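Local structure of programmed cell death 6-interacting protein (Homo sapiens, 5WA1) at residues A[274-279]-A[319-324]; A[294-299]-A[343-348]. The protein takes part in endosomal sorting into multivesicular bodies, membrane repair and cytokinesis, its Bro1 domain being the part that binds CHMP4 subunits of ESCRT-III. All blocks are in the same frame, centred on the assembly; numbering follows the deposited sequence.

How the interactions relate
Both contacts lie in the helical part of the Bro1 domain, with centres about 15 Å apart and on the same side of the chain's centre. Three successive helices, 262-287, 291-311 and 319-340, build them: interaction 1 joins the first to the third, and interaction 2 joins the second to the loop that follows the third. Along the chain the segments alternate, 274-279, 294-299, 319-324 and 343-348. Helices 262-287 and 291-311 also link the two contacts directly, through a salt bridge from Glu278 to Arg297 and packing of Tyr279 against Leu298. The two contacts thus help pack the three helices and the following loop together, within the region that interacts with CHMP4 proteins.

Interaction 1: residues A[274-279]-A[319-324]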
loop_
_atom_site.group_PDB
_atom_site.type_symbol
_atom_site.label_atom_id
_atom_site.label_comp_id
_atom_site.label_asym_id
_atom_site.label_seq_id
_atom_site.Cartn_x
_atom_site.Cartn_y
_atom_site.Cartn_z
ATOM N N GLN A 274 -1.379 18.713 4.091
ATOM C CA GLN A 274 -2.147 19.837 4.625
ATOM C C GLN A 274 -1.741 21.142 3.951
ATOM O O GLN A 274 -2.598 21.963 3.618
ATOM C CB GLN A 274 -1.974 19.945 6.142
ATOM C CG GLN A 274 -2.668 18.828 6.930
ATOM C CD GLN A 274 -2.816 19.151 8.408
ATOM O OE1 GLN A 274 -2.054 19.942 8.964
ATOM N NE2 GLN A 274 -3.810 18.547 9.046
ATOM N N ALA A 275 -0.439 21.338 3.727
ATOM C CA ALA A 275 0.042 22.531 3.035
ATOM C C ALA A 275 -0.449 22.588 1.589
ATOM O O ALA A 275 -0.785 23.667 1.081
ATOM C CB ALA A 275 1.572 22.573 3.087
ATOM N N ASN A 276 -0.485 21.445 0.899
ATOM C CA ASN A 276 -1.037 21.422 -0.450
ATOM C C ASN A 276 -2.509 21.795 -0.449
ATOM O O ASN A 276 -2.976 22.507 -1.347
ATOM C CB ASN A 276 -0.868 20.037 -1.083
ATOM C CG ASN A 276 0.517 19.802 -1.596
ATOM O OD1 ASN A 276 1.175 18.833 -1.223
ATOM N ND2 ASN A 276 0.957 20.658 -2.484
ATOM N N ALA A 277 -3.259 21.310 0.540
ATOM C CA ALA A 277 -4.668 21.669 0.637
ATOM C C ALA A 277 -4.830 23.180 0.830
ATOM O O ALA A 277 -5.660 23.818 0.173
ATOM C CB ALA A 277 -5.314 20.911 1.798
ATOM N N GLU A 278 -4.050 23.761 1.743
ATOM C CA GLU A 278 -4.155 25.207 1.994
ATOM C C GLU A 278 -3.697 26.011 0.785
ATOM O O GLU A 278 -4.254 27.076 0.488
ATOM C CB GLU A 278 -3.331 25.585 3.218
ATOM C CG GLU A 278 -3.888 25.101 4.549
ATOM C CD GLU A 278 -5.157 25.840 4.981
ATOM O OE1 GLU A 278 -5.712 26.640 4.186
ATOM O OE2 GLU A 278 -5.610 25.613 6.127
ATOM N N TYR A 279 -2.665 25.533 0.091
ATOM C CA TYR A 279 -2.160 26.254 -1.070
ATOM C C TYR A 279 -3.206 26.302 -2.175
ATOM O O TYR A 279 -3.471 27.364 -2.743
ATOM C CB TYR A 279 -0.867 25.616 -1.574
ATOM C CG TYR A 279 -0.361 26.233 -2.853
ATOM C CD1 TYR A 279 0.240 27.488 -2.847
ATOM C CD2 TYR A 279 -0.491 25.572 -4.065
ATOM C CE1 TYR A 279 0.701 28.065 -4.009
ATOM C CE2 TYR A 279 -0.034 26.142 -5.240
ATOM C CZ TYR A 279 0.559 27.387 -5.203
ATOM O OH TYR A 279 1.018 27.953 -6.358
ATOM N N LYS A 319 11.935 22.400 -1.062
ATOM C CA LYS A 319 12.457 23.734 -1.358
ATOM C C LYS A 319 11.636 24.430 -2.437
ATOM O O LYS A 319 11.289 25.609 -2.301
ATOM C CB LYS A 319 13.925 23.669 -1.782
ATOM C CG LYS A 319 14.460 25.020 -2.257
ATOM C CD LYS A 319 15.855 24.921 -2.853
ATOM C CE LYS A 319 16.253 26.218 -3.542
ATOM N NZ LYS A 319 16.184 27.387 -2.621
ATOM N N ASP A 320 11.318 23.716 -3.519
ATOM C CA ASP A 320 10.578 24.325 -4.621
ATOM C C ASP A 320 9.175 24.735 -4.190
ATOM O O ASP A 320 8.708 25.833 -4.521
ATOM C CB ASP A 320 10.521 23.356 -5.804
ATOM C CG ASP A 320 11.862 23.215 -6.513
ATOM O OD1 ASP A 320 12.885 23.677 -5.962
ATOM O OD2 ASP A 320 11.892 22.637 -7.619
ATOM N N PHE A 321 8.487 23.858 -3.454
ATOM C CA PHE A 321 7.176 24.192 -2.906
ATOM C C PHE A 321 7.265 25.379 -1.952
ATOM O O PHE A 321 6.398 26.266 -1.965
ATOM C CB PHE A 321 6.606 22.967 -2.196
ATOM C CG PHE A 321 5.153 23.076 -1.838
ATOM C CD1 PHE A 321 4.299 23.900 -2.549
ATOM C CD2 PHE A 321 4.645 22.339 -0.783
ATOM C CE1 PHE A 321 2.959 23.988 -2.208
ATOM C CE2 PHE A 321 3.307 22.417 -0.439
ATOM C CZ PHE A 321 2.461 23.245 -1.152
ATOM N N SER A 322 8.316 25.418 -1.126
ATOM C CA SER A 322 8.484 26.512 -0.175
ATOM C C SER A 322 8.628 27.853 -0.888
ATOM O O SER A 322 8.025 28.854 -0.477
ATOM C CB SER A 322 9.698 26.243 0.708
ATOM O OG SER A 322 9.760 27.166 1.774
ATOM N N ASP A 323 9.424 27.887 -1.963
ATOM C CA ASP A 323 9.610 29.111 -2.738
ATOM C C ASP A 323 8.322 29.536 -3.429
ATOM O O ASP A 323 8.027 30.735 -3.525
ATOM C CB ASP A 323 10.715 28.907 -3.772
ATOM C CG ASP A 323 12.063 28.639 -3.141
ATOM O OD1 ASP A 323 12.241 28.977 -1.952
ATOM O OD2 ASP A 323 12.945 28.088 -3.834
ATOM N N LYS A 324 7.553 28.573 -3.940
ATOM C CA LYS A 324 6.282 28.894 -4.579
ATOM C C LYS A 324 5.329 29.551 -3.588
ATOM O O LYS A 324 4.694 30.567 -3.895
ATOM C CB LYS A 324 5.669 27.626 -5.171
ATOM C CG LYS A 324 4.381 27.851 -5.939
ATOM C CD LYS A 324 3.973 26.600 -6.714
ATOM C CE LYS A 324 3.660 25.433 -5.794
ATOM N NZ LYS A 324 3.347 24.188 -6.557
#
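Phe321 reaches from helix 319-340 to Ala275, Asn276 and Tyr279 of helix 262-287, a contact between two widely spaced helices in the all-helical part of the Bro1 domain. The two segments run roughly parallel, at 30°, but their axes stay 12.1 Å apart, so large side chains must span the gap between the backbones.

The aromatic part is a T-shaped pair. Phe321 turns its edge to the face of Tyr279, with ring planes at 87° and centroids 5.8 Å apart; Phe321 CE1 lies over the tyrosine face, 4.1 Å from Tyr279 CG. With CG anti to the backbone N, the phenylalanine carries its ring across to the other helix. A flat, wholly apolar group suits this buried place.

Apolar packing continues at Ala275, whose methyl CB sits 3.9 Å from Phe321 CE2. Its small size lets the ring come in close to the helix backbone. Ile305 of the intervening helix 291-311 touches both Ala275 and Phe321, so that helix packs on the same residues. The Asn276 amide lies near the CZ end of the Phe321 ring with its plane almost parallel to the ring's, 16° apart.

At the more accessible margin, Lys324 meets Tyr279 at about a right angle, through its methylenes. Tyrosine suits this boundary because its ring can pack inward while its hydroxyl lies near the outer lysine. A bend at chi3 turns the end of the lysine alongside the phenol, bringing Lys324 CE to 3.7 Å from Tyr279 CZ, while Lys324 CD approaches Tyr279 OH at 3.3 Å.

Interaction 2: residues A[294-299]-A[343-348]; sequences EIARLQ and RVPDLK
Val344 and Ala296 form the middle of this contact, where the loop after helix 319-340 passes across helix 291-311. Their CA atoms are 5.9 Å apart, a close approach made possible by the small alanine.

Apolar contacts dominate. Val344 points toward the helix and uses both of its methyls: CG2 lies 3.9 Å from Ile295 CG2, while CG1 lies 3.9 Å from Ala296 CB and also nears the amide end of Gln299. The Ile295 and Val344 side chains cross at about a right angle, so two beta-branched residues meet through compact methyl groups. The Ile295 rotamer turns CG2 to Val344 and leaves CG1 beside the backbone N; the isoleucine also packs on Ala332 and Asn336 of helix 319-340. Pro345 brings CG and CD of its ring to 4.1 Å from Ala296 CB, and its rigid ring rests on Leu350 too.

Some contacts are between carbon and backbone oxygen. Pro345 O lies 3.4 Å from Ala296 CB, and Leu347 CD2 comes within 3.6 Å of Ala296 O. Leucine, although exposed, thus lays one branch against the helix.

On the loop's outer side, a long salt bridge joins Arg343 to Asp346. No hydrogen bond crosses between the two segments, which implies that 343-348 itself meets the helix by van der Waals packing of methyls and a proline ring, with a polar tie supplied just beyond by Arg297 NH2 to Asp351 O.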
loop_
_atom_site.group_PDB
_atom_site.type_symbol
_atom_site.label_atom_id
_atom_site.label_comp_id
_atom_site.label_asym_id
_atom_site.label_seq_id
_atom_site.Cartn_x
_atom_site.Cartn_y
_atom_site.Cartn_z
ATOM N N GLU A 294 -6.851 34.430 1.316
ATOM C CA GLU A 294 -5.718 33.878 0.578
ATOM C C GLU A 294 -4.435 33.969 1.396
ATOM O O GLU A 294 -3.663 33.004 1.462
ATOM C CB GLU A 294 -5.528 34.598 -0.764
ATOM C CG GLU A 294 -4.365 33.983 -1.551
ATOM C CD GLU A 294 -3.757 34.881 -2.631
ATOM O OE1 GLU A 294 -4.164 36.061 -2.761
ATOM O OE2 GLU A 294 -2.854 34.376 -3.354
ATOM N N ILE A 295 -4.202 35.124 2.026
ATOM C CA ILE A 295 -2.996 35.337 2.824
ATOM C C ILE A 295 -2.979 34.402 4.026
ATOM O O ILE A 295 -1.942 33.818 4.364
ATOM C CB ILE A 295 -2.899 36.816 3.257
ATOM C CG1 ILE A 295 -2.520 37.695 2.070
ATOM C CG2 ILE A 295 -1.880 36.975 4.382
ATOM C CD1 ILE A 295 -2.759 39.190 2.296
ATOM N N ALA A 296 -4.117 34.271 4.713
ATOM C CA ALA A 296 -4.181 33.407 5.891
ATOM C C ALA A 296 -3.852 31.965 5.535
ATOM O O ALA A 296 -3.158 31.271 6.287
ATOM C CB ALA A 296 -5.565 33.484 6.530
ATOM N N ARG A 297 -4.339 31.501 4.385
ATOM C CA ARG A 297 -4.101 30.113 4.004
ATOM C C ARG A 297 -2.665 29.907 3.531
ATOM O O ARG A 297 -2.040 28.895 3.860
ATOM C CB ARG A 297 -5.121 29.692 2.946
ATOM C CG ARG A 297 -6.553 29.652 3.500
ATOM C CD ARG A 297 -7.458 28.864 2.577
ATOM N NE ARG A 297 -8.858 28.840 3.007
ATOM C CZ ARG A 297 -9.363 28.010 3.916
ATOM N NH1 ARG A 297 -8.583 27.123 4.534
ATOM N NH2 ARG A 297 -10.656 28.069 4.215
ATOM N N LEU A 298 -2.104 30.879 2.806
ATOM C CA LEU A 298 -0.696 30.795 2.425
ATOM C C LEU A 298 0.211 30.844 3.648
ATOM O O LEU A 298 1.261 30.191 3.678
ATOM C CB LEU A 298 -0.334 31.930 1.455
ATOM C CG LEU A 298 -0.875 31.862 0.014
ATOM C CD1 LEU A 298 -0.681 33.201 -0.749
ATOM C CD2 LEU A 298 -0.236 30.716 -0.760
ATOM N N GLN A 299 -0.162 31.633 4.659
ATOM C CA GLN A 299 0.654 31.682 5.870
ATOM C C GLN A 299 0.645 30.339 6.570
ATOM O O GLN A 299 1.666 29.909 7.116
ATOM C CB GLN A 299 0.166 32.780 6.821
ATOM C CG GLN A 299 0.539 34.178 6.343
ATOM C CD GLN A 299 0.020 35.291 7.237
ATOM O OE1 GLN A 299 0.487 36.424 7.156
ATOM N NE2 GLN A 299 -0.951 34.978 8.087
ATOM N N ARG A 343 -8.883 42.464 5.784
ATOM C CA ARG A 343 -8.440 41.885 7.044
ATOM C C ARG A 343 -8.026 40.438 6.815
ATOM O O ARG A 343 -8.696 39.688 6.099
ATOM C CB ARG A 343 -9.542 41.943 8.098
ATOM C CG ARG A 343 -9.059 41.505 9.470
ATOM C CD ARG A 343 -10.182 40.952 10.333
ATOM N NE ARG A 343 -9.782 39.708 10.988
ATOM C CZ ARG A 343 -9.179 39.641 12.170
ATOM N NH1 ARG A 343 -8.907 40.753 12.847
ATOM N NH2 ARG A 343 -8.851 38.462 12.682
ATOM N N VAL A 344 -6.901 40.051 7.403
ATOM C CA VAL A 344 -6.414 38.677 7.329
ATOM C C VAL A 344 -7.050 37.906 8.481
ATOM O O VAL A 344 -6.748 38.205 9.647
ATOM C CB VAL A 344 -4.884 38.607 7.384
ATOM C CG1 VAL A 344 -4.423 37.147 7.357
ATOM C CG2 VAL A 344 -4.283 39.388 6.224
ATOM N N PRO A 345 -7.932 36.948 8.215
ATOM C CA PRO A 345 -8.602 36.241 9.313
ATOM C C PRO A 345 -7.668 35.277 10.027
ATOM O O PRO A 345 -6.710 34.755 9.445
ATOM C CB PRO A 345 -9.735 35.484 8.605
ATOM C CG PRO A 345 -9.210 35.265 7.217
ATOM C CD PRO A 345 -8.335 36.445 6.887
ATOM N N ASP A 346 -7.963 35.046 11.307
ATOM C CA ASP A 346 -7.340 33.948 12.036
ATOM C C ASP A 346 -7.751 32.616 11.424
ATOM O O ASP A 346 -8.866 32.463 10.914
ATOM C CB ASP A 346 -7.746 33.970 13.515
ATOM C CG ASP A 346 -7.321 35.239 14.222
ATOM O OD1 ASP A 346 -6.212 35.736 13.936
ATOM O OD2 ASP A 346 -8.100 35.740 15.064
ATOM N N LEU A 347 -6.847 31.637 11.506
ATOM C CA LEU A 347 -7.107 30.323 10.917
ATOM C C LEU A 347 -8.389 29.703 11.452
ATOM O O LEU A 347 -9.120 29.039 10.708
ATOM C CB LEU A 347 -5.934 29.388 11.176
ATOM C CG LEU A 347 -4.741 29.599 10.256
ATOM C CD1 LEU A 347 -3.730 28.502 10.499
ATOM C CD2 LEU A 347 -5.194 29.627 8.797
ATOM N N LYS A 348 -8.677 29.904 12.741
ATOM C CA LYS A 348 -9.849 29.257 13.322
ATOM C C LYS A 348 -11.154 29.887 12.852
ATOM O O LYS A 348 -12.221 29.304 13.076
ATOM C CB LYS A 348 -9.767 29.294 14.852
ATOM C CG LYS A 348 -9.749 30.693 15.442
ATOM C CD LYS A 348 -9.847 30.664 16.962
ATOM C CE LYS A 348 -8.652 29.967 17.594
ATOM N NZ LYS A 348 -8.720 30.004 19.082
#